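Local atomic coordinates of protein toll (Drosophila melanogaster, PDB entry 4LXR), a protein that acts as the cell-surface receptor for cleaved spaetzle, switching on the signalling that sets dorsal-ventral polarity in the embryo and antifungal defence. Residues Gln304-Asp309 / Lys328-Thr333; Thr333-Gln338 / Asp356-His361. All coordinates share one frame; numbering follows the deposited sequence.

Contact 1: Gln304-Asp309 / Lys328-Thr333; sequences QSLPGD and KTLPAT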
ATOM      1  N   GLN A 304      -1.836 -10.478  29.607  1.00 34.85           N
ATOM      2  CA  GLN A 304      -3.274 -10.710  29.733  1.00 40.21           C
ATOM      3  C   GLN A 304      -3.976  -9.540  30.420  1.00 40.87           C
ATOM      4  O   GLN A 304      -5.139  -9.252  30.136  1.00 37.62           O
ATOM      5  CB  GLN A 304      -3.550 -12.019  30.483  1.00 30.03           C
ATOM      6  CG  GLN A 304      -3.533 -13.243  29.588  1.00 33.11           C
ATOM      7  CD  GLN A 304      -3.604 -14.534  30.367  1.00 46.51           C
ATOM      8  OE1 GLN A 304      -2.652 -15.309  30.377  1.00 55.03           O
ATOM      9  NE2 GLN A 304      -4.738 -14.777  31.029  1.00 55.40           N
ATOM     10  N   SER A 305      -3.255  -8.872  31.319  1.00 32.44           N
ATOM     11  CA  SER A 305      -3.774  -7.705  32.023  1.00 37.89           C
ATOM     12  C   SER A 305      -2.633  -6.900  32.643  1.00 39.39           C
ATOM     13  O   SER A 305      -1.517  -7.410  32.809  1.00 32.65           O
ATOM     14  CB  SER A 305      -4.776  -8.128  33.105  1.00 37.33           C
ATOM     15  OG  SER A 305      -4.149  -8.934  34.078  1.00 37.73           O
ATOM     16  N   LEU A 306      -2.912  -5.637  32.956  1.00 32.45           N
ATOM     17  CA  LEU A 306      -1.935  -4.755  33.589  1.00 26.47           C
ATOM     18  C   LEU A 306      -2.503  -4.188  34.892  1.00 39.08           C
ATOM     19  O   LEU A 306      -3.712  -3.971  35.009  1.00 32.00           O
ATOM     20  CB  LEU A 306      -1.576  -3.604  32.651  1.00 23.97           C
ATOM     21  CG  LEU A 306      -1.030  -3.990  31.276  1.00 28.58           C
ATOM     22  CD1 LEU A 306      -0.854  -2.748  30.393  1.00 26.79           C
ATOM     23  CD2 LEU A 306       0.276  -4.771  31.406  1.00 22.24           C
ATOM     24  N   PRO A 307      -1.635  -3.949  35.884  1.00 33.27           N
ATOM     25  CA  PRO A 307      -2.108  -3.319  37.119  1.00 31.95           C
ATOM     26  C   PRO A 307      -2.204  -1.813  36.921  1.00 32.37           C
ATOM     27  O   PRO A 307      -1.331  -1.230  36.255  1.00 31.19           O
ATOM     28  CB  PRO A 307      -0.991  -3.644  38.125  1.00 38.35           C
ATOM     29  CG  PRO A 307       0.258  -3.696  37.264  1.00 36.68           C
ATOM     30  CD  PRO A 307      -0.202  -4.286  35.934  1.00 31.57           C
ATOM     31  N   GLY A 308      -3.236  -1.204  37.503  1.00 29.38           N
ATOM     32  CA  GLY A 308      -3.510   0.216  37.370  1.00 33.57           C
ATOM     33  C   GLY A 308      -2.407   1.147  37.820  1.00 39.66           C
ATOM     34  O   GLY A 308      -2.391   2.322  37.436  1.00 45.12           O
ATOM     35  N   ASP A 309      -1.487   0.626  38.632  1.00 31.62           N
ATOM     36  CA  ASP A 309      -0.402   1.423  39.196  1.00 33.97           C
ATOM     37  C   ASP A 309       0.918   1.260  38.430  1.00 34.88           C
ATOM     38  O   ASP A 309       1.986   1.635  38.927  1.00 44.05           O
ATOM     39  CB  ASP A 309      -0.201   1.083  40.690  1.00 35.67           C
ATOM     40  CG  ASP A 309       0.183  -0.387  40.937  1.00 39.87           C
ATOM     41  OD1 ASP A 309       0.731  -1.063  40.031  1.00 37.47           O
ATOM     42  OD2 ASP A 309      -0.062  -0.875  42.064  1.00 50.00           O
ATOM     43  N   LYS A 328      -7.752  -7.718  27.350  1.00 36.84           N
ATOM     44  CA  LYS A 328      -9.208  -7.631  27.145  1.00 37.88           C
ATOM     45  C   LYS A 328      -9.754  -6.258  27.517  1.00 41.58           C
ATOM     46  O   LYS A 328     -10.760  -5.812  26.950  1.00 42.16           O
ATOM     47  CB  LYS A 328      -9.965  -8.692  27.937  1.00 36.58           C
ATOM     48  CG  LYS A 328      -9.745 -10.121  27.473  1.00 43.80           C
ATOM     49  CD  LYS A 328     -10.467 -11.113  28.388  1.00 49.37           C
ATOM     50  CE  LYS A 328     -10.128 -12.548  28.011  1.00 58.58           C
ATOM     51  NZ  LYS A 328     -10.074 -12.732  26.525  1.00 64.42           N
ATOM     52  N   THR A 329      -9.100  -5.612  28.480  1.00 33.67           N
ATOM     53  CA  THR A 329      -9.381  -4.224  28.845  1.00 31.45           C
ATOM     54  C   THR A 329      -8.172  -3.632  29.578  1.00 39.56           C
ATOM     55  O   THR A 329      -7.134  -4.287  29.716  1.00 41.15           O
ATOM     56  CB  THR A 329     -10.657  -4.102  29.728  1.00 47.28           C
ATOM     57  OG1 THR A 329     -11.065  -2.724  29.830  1.00 38.22           O
ATOM     58  CG2 THR A 329     -10.412  -4.687  31.118  1.00 38.83           C
ATOM     59  N   LEU A 330      -8.310  -2.390  30.032  1.00 28.42           N
ATOM     60  CA  LEU A 330      -7.262  -1.705  30.771  1.00 30.96           C
ATOM     61  C   LEU A 330      -7.893  -1.078  32.002  1.00 36.68           C
ATOM     62  O   LEU A 330      -9.013  -0.588  31.922  1.00 28.91           O
ATOM     63  CB  LEU A 330      -6.649  -0.601  29.911  1.00 30.08           C
ATOM     64  CG  LEU A 330      -5.884  -1.038  28.665  1.00 32.06           C
ATOM     65  CD1 LEU A 330      -5.354   0.186  27.945  1.00 30.77           C
ATOM     66  CD2 LEU A 330      -4.743  -1.975  29.051  1.00 33.81           C
ATOM     67  N   PRO A 331      -7.175  -1.068  33.142  1.00 33.35           N
ATOM     68  CA  PRO A 331      -7.745  -0.396  34.320  1.00 34.25           C
ATOM     69  C   PRO A 331      -7.909   1.077  33.995  1.00 36.48           C
ATOM     70  O   PRO A 331      -7.073   1.615  33.275  1.00 30.68           O
ATOM     71  CB  PRO A 331      -6.666  -0.557  35.401  1.00 35.25           C
ATOM     72  CG  PRO A 331      -5.588  -1.418  34.803  1.00 35.76           C
ATOM     73  CD  PRO A 331      -5.764  -1.441  33.319  1.00 26.58           C
ATOM     74  N   ALA A 332      -8.965   1.705  34.494  1.00 36.56           N
ATOM     75  CA  ALA A 332      -9.234   3.114  34.228  1.00 40.34           C
ATOM     76  C   ALA A 332      -8.120   4.080  34.680  1.00 39.30           C
ATOM     77  O   ALA A 332      -7.993   5.168  34.127  1.00 38.48           O
ATOM     78  CB  ALA A 332     -10.603   3.531  34.849  1.00 31.26           C
ATOM     79  N   THR A 333      -7.326   3.699  35.681  1.00 38.68           N
ATOM     80  CA  THR A 333      -6.293   4.606  36.210  1.00 35.25           C
ATOM     81  C   THR A 333      -4.926   4.443  35.534  1.00 35.05           C
ATOM     82  O   THR A 333      -3.987   5.166  35.856  1.00 35.52           O
ATOM     83  CB  THR A 333      -6.104   4.460  37.748  1.00 33.56           C
ATOM     84  OG1 THR A 333      -5.659   3.131  38.059  1.00 43.53           O
ATOM     85  CG2 THR A 333      -7.409   4.769  38.514  1.00 33.66           C
TER
HETATM   86  O   HOH W   1      -7.223  -7.503  30.211  1.00 29.31           O
HETATM   87  O   HOH W   2      -5.676  -4.600  32.244  1.00 31.95           O

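Contact 2: Thr333-Gln338 / Asp356-His361; sequences TLLEHQ and DSLFAH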
ATOM      1  N   THR A 333      -7.326   3.699  35.681  1.00 38.68           N
ATOM      2  CA  THR A 333      -6.293   4.606  36.210  1.00 35.25           C
ATOM      3  C   THR A 333      -4.926   4.443  35.534  1.00 35.05           C
ATOM      4  O   THR A 333      -3.987   5.166  35.856  1.00 35.52           O
ATOM      5  CB  THR A 333      -6.104   4.460  37.748  1.00 33.56           C
ATOM      6  OG1 THR A 333      -5.659   3.131  38.059  1.00 43.53           O
ATOM      7  CG2 THR A 333      -7.409   4.769  38.514  1.00 33.66           C
ATOM      8  N   LEU A 334      -4.821   3.500  34.602  1.00 29.87           N
ATOM      9  CA  LEU A 334      -3.535   3.154  34.003  1.00 29.77           C
ATOM     10  C   LEU A 334      -2.718   4.355  33.525  1.00 36.74           C
ATOM     11  O   LEU A 334      -1.502   4.396  33.732  1.00 25.74           O
ATOM     12  CB  LEU A 334      -3.711   2.176  32.841  1.00 30.74           C
ATOM     13  CG  LEU A 334      -2.366   1.646  32.331  1.00 29.86           C
ATOM     14  CD1 LEU A 334      -1.647   0.867  33.430  1.00 26.97           C
ATOM     15  CD2 LEU A 334      -2.533   0.787  31.092  1.00 26.54           C
ATOM     16  N   LEU A 335      -3.386   5.329  32.907  1.00 30.96           N
ATOM     17  CA  LEU A 335      -2.698   6.454  32.276  1.00 31.06           C
ATOM     18  C   LEU A 335      -2.999   7.780  32.956  1.00 34.58           C
ATOM     19  O   LEU A 335      -2.826   8.847  32.369  1.00 36.37           O
ATOM     20  CB  LEU A 335      -3.066   6.544  30.795  1.00 24.71           C
ATOM     21  CG  LEU A 335      -2.760   5.301  29.963  1.00 27.54           C
ATOM     22  CD1 LEU A 335      -3.339   5.446  28.586  1.00 24.75           C
ATOM     23  CD2 LEU A 335      -1.259   5.039  29.866  1.00 23.83           C
ATOM     24  N   GLU A 336      -3.439   7.703  34.203  1.00 30.58           N
ATOM     25  CA  GLU A 336      -3.858   8.871  34.964  1.00 41.29           C
ATOM     26  C   GLU A 336      -2.746   9.917  35.148  1.00 40.88           C
ATOM     27  O   GLU A 336      -3.017  11.113  35.265  1.00 39.10           O
ATOM     28  CB  GLU A 336      -4.385   8.407  36.325  1.00 49.43           C
ATOM     29  CG  GLU A 336      -5.017   9.477  37.173  1.00 66.53           C
ATOM     30  CD  GLU A 336      -5.290   8.992  38.585  1.00 79.01           C
ATOM     31  OE1 GLU A 336      -5.243   7.759  38.804  1.00 75.91           O
ATOM     32  OE2 GLU A 336      -5.537   9.842  39.472  1.00 86.28           O
ATOM     33  N   HIS A 337      -1.494   9.478  35.171  1.00 34.91           N
ATOM     34  CA  HIS A 337      -0.391  10.418  35.357  1.00 35.67           C
ATOM     35  C   HIS A 337       0.333  10.775  34.051  1.00 38.74           C
ATOM     36  O   HIS A 337       1.202  11.645  34.031  1.00 39.77           O
ATOM     37  CB  HIS A 337       0.598   9.891  36.411  1.00 38.24           C
ATOM     38  CG  HIS A 337      -0.023   9.666  37.755  1.00 42.27           C
ATOM     39  ND1 HIS A 337      -0.235  10.686  38.657  1.00 46.75           N
ATOM     40  CD2 HIS A 337      -0.494   8.540  38.345  1.00 46.76           C
ATOM     41  CE1 HIS A 337      -0.807  10.200  39.746  1.00 47.24           C
ATOM     42  NE2 HIS A 337      -0.976   8.901  39.583  1.00 47.65           N
ATOM     43  N   GLN A 338      -0.042  10.124  32.956  1.00 33.45           N
ATOM     44  CA  GLN A 338       0.676  10.305  31.699  1.00 32.60           C
ATOM     45  C   GLN A 338       0.274  11.567  30.909  1.00 31.73           C
ATOM     46  O   GLN A 338      -0.169  11.497  29.767  1.00 38.10           O
ATOM     47  CB  GLN A 338       0.598   9.029  30.844  1.00 28.09           C
ATOM     48  CG  GLN A 338       1.610   7.946  31.273  1.00 23.95           C
ATOM     49  CD  GLN A 338       1.363   7.453  32.685  1.00 29.06           C
ATOM     50  OE1 GLN A 338       0.281   6.955  32.987  1.00 28.93           O
ATOM     51  NE2 GLN A 338       2.356   7.615  33.570  1.00 26.22           N
ATOM     52  N   ASP A 356     -14.305   4.828  30.053  1.00 29.47           N
ATOM     53  CA  ASP A 356     -14.547   6.186  29.585  1.00 29.61           C
ATOM     54  C   ASP A 356     -13.517   7.192  30.079  1.00 34.85           C
ATOM     55  O   ASP A 356     -13.243   8.187  29.400  1.00 39.96           O
ATOM     56  CB  ASP A 356     -15.960   6.638  29.989  1.00 30.96           C
ATOM     57  CG  ASP A 356     -17.028   6.196  28.985  1.00 30.92           C
ATOM     58  OD1 ASP A 356     -16.669   5.727  27.883  1.00 33.72           O
ATOM     59  OD2 ASP A 356     -18.226   6.341  29.286  1.00 43.02           O
ATOM     60  N   SER A 357     -12.946   6.936  31.255  1.00 34.87           N
ATOM     61  CA  SER A 357     -12.019   7.876  31.876  1.00 34.89           C
ATOM     62  C   SER A 357     -10.542   7.566  31.561  1.00 34.84           C
ATOM     63  O   SER A 357      -9.637   8.247  32.040  1.00 37.53           O
ATOM     64  CB  SER A 357     -12.253   7.918  33.395  1.00 39.25           C
ATOM     65  OG  SER A 357     -11.717   6.770  34.053  1.00 35.56           O
ATOM     66  N   LEU A 358     -10.298   6.550  30.741  1.00 29.65           N
ATOM     67  CA  LEU A 358      -8.922   6.089  30.519  1.00 32.24           C
ATOM     68  C   LEU A 358      -8.015   7.189  29.954  1.00 36.38           C
ATOM     69  O   LEU A 358      -6.852   7.320  30.357  1.00 30.59           O
ATOM     70  CB  LEU A 358      -8.905   4.843  29.616  1.00 27.45           C
ATOM     71  CG  LEU A 358      -7.523   4.295  29.223  1.00 34.92           C
ATOM     72  CD1 LEU A 358      -6.763   3.741  30.436  1.00 34.58           C
ATOM     73  CD2 LEU A 358      -7.640   3.235  28.132  1.00 34.95           C
ATOM     74  N   PHE A 359      -8.563   7.992  29.042  1.00 29.64           N
ATOM     75  CA  PHE A 359      -7.803   9.045  28.370  1.00 28.66           C
ATOM     76  C   PHE A 359      -8.158  10.414  28.925  1.00 34.10           C
ATOM     77  O   PHE A 359      -8.060  11.418  28.220  1.00 39.90           O
ATOM     78  CB  PHE A 359      -8.058   9.029  26.845  1.00 27.66           C
ATOM     79  CG  PHE A 359      -7.702   7.720  26.185  1.00 24.09           C
ATOM     80  CD1 PHE A 359      -6.423   7.187  26.319  1.00 28.38           C
ATOM     81  CD2 PHE A 359      -8.643   7.020  25.445  1.00 25.46           C
ATOM     82  CE1 PHE A 359      -6.087   5.969  25.721  1.00 25.82           C
ATOM     83  CE2 PHE A 359      -8.330   5.789  24.849  1.00 26.52           C
ATOM     84  CZ  PHE A 359      -7.046   5.264  24.980  1.00 23.15           C
ATOM     85  N   ALA A 360      -8.571  10.464  30.183  1.00 28.59           N
ATOM     86  CA  ALA A 360      -8.976  11.737  30.766  1.00 39.41           C
ATOM     87  C   ALA A 360      -7.805  12.702  30.969  1.00 39.06           C
ATOM     88  O   ALA A 360      -7.993  13.916  30.917  1.00 39.55           O
ATOM     89  CB  ALA A 360      -9.737  11.524  32.075  1.00 34.85           C
ATOM     90  N   HIS A 361      -6.603  12.169  31.190  1.00 35.56           N
ATOM     91  CA  HIS A 361      -5.447  13.020  31.488  1.00 37.21           C
ATOM     92  C   HIS A 361      -4.389  13.044  30.384  1.00 33.13           C
ATOM     93  O   HIS A 361      -3.451  13.831  30.450  1.00 32.84           O
ATOM     94  CB  HIS A 361      -4.797  12.637  32.836  1.00 36.39           C
ATOM     95  CG  HIS A 361      -5.717  12.770  34.014  1.00 46.47           C
ATOM     96  ND1 HIS A 361      -6.729  11.870  34.275  1.00 51.84           N
ATOM     97  CD2 HIS A 361      -5.784  13.702  34.993  1.00 52.75           C
ATOM     98  CE1 HIS A 361      -7.380  12.243  35.363  1.00 50.35           C
ATOM     99  NE2 HIS A 361      -6.829  13.353  35.816  1.00 53.61           N
TER
HETATM  100  O   HOH W   3      -6.049   6.375  32.806  1.00 29.19           O
HETATM  101  O   HOH W   4      -5.516   9.325  31.292  1.00 30.77           O

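Contact 1: Gln304-Asp309 / Lys328-Thr333
Leu306 and Leu330 occupy equivalent positions in successive leucine-rich repeats, and their side chains run side by side in the same direction, meeting where Leu306 CD1 comes 4.2 Å from Leu330 CD2. In both, CG is anti to the carbonyl carbon (chi1 -57° and -66°), and the shared first torsion starts both side chains in the same direction. Both residues are buried; Leu306 continues onto Leu322 and Leu330 onto Leu346. The tighter packing involves Pro331, whose CB and CG lie against the backbone of 304-309: its CG lies 3.2 Å from Leu306 O and 3.6 Å from Gly308 N, while Pro331 CB sits 3.8 Å from Gly308 CA. Having no side chain, Gly308 lets the proline and Thr333 come close to its main chain.

The two segments run 12° apart end to end, and two waters bridge their backbones. One accepts from Lys328 N and donates to Gln304 O at 2.7 Å, and makes a longer bond to Thr329 O; the other accepts from Leu306 N and donates to Thr329 O at 2.9 Å. Thr329 O is therefore gripped by both waters. Matched leucines pointing inward beside a water-bridged backbone are characteristic of adjacent coils of a leucine-rich-repeat solenoid, here LRR 7 and LRR 8 of the Toll ectodomain.

Contact 2: Thr333-Gln338 / Asp356-His361
Leu335 leans across to 356-361, and its side chain can be followed outward from the backbone. Its CB points toward the other segment and lies 3.9 Å from Leu358 O. With CG anti to the carbonyl carbon (chi1 -58°) and an extended second torsion (172°), the CD1 branch is carried on to two apolar partners. Leu335 CD1 stands 4.2 Å from Leu358 CD1 and 4.0 Å from Phe359 CE1, approaching that ring obliquely; the leucine and phenylalanine side chains point the same way, and both reach Leu344 of strand 343-345. Leu358 CD1 also touches Leu334 CB, so this one methyl touches both leucines of 333-338, while Leu358 CD2 lies over a face of the Phe359 ring.

Nearer the surface, Glu336 and His361 also lie alongside each other. Glu336 CG rests over one face of the imidazole, 4.3 Å from the His361 ring centroid and 21° off its normal, a CH-pi contact. His361 CB is 3.4 Å from Glu336 O.

The backbones are joined through water rather than directly. One water accepts from Leu335 N and another from His361 N, and Leu358 O lies within bonding distance of both, although competing acceptors leave the sharing of their protons unsettled. Type I turns at 333-336, 335-338 and 357-360 shape the two segments. Such stacked turns, with leucines and a phenylalanine packed inward, are typical of the convex side of a leucine-rich-repeat solenoid, here between LRR 8 and LRR 9.

How the contacts relate
The two contacts follow in series along the chain, with centres 11 Å apart, and share Thr333. Contact 1 joins the loop after strand 296-299 to the loop after strand 319-321; contact 2 joins a later part of that second loop to the one after strand 343-345. The loop between strands 319-321 and 343-345 thus takes part in both. Direct packing connects them: Leu330 CD1 lies 3.8 Å from Leu358 CD2, and Ala332 CB 3.5 Å from Ser357 OG. Together they trace the step from LRR 7 through LRR 8 to LRR 9, extending repeat-to-repeat packing along the solenoid of the extracellular receptor.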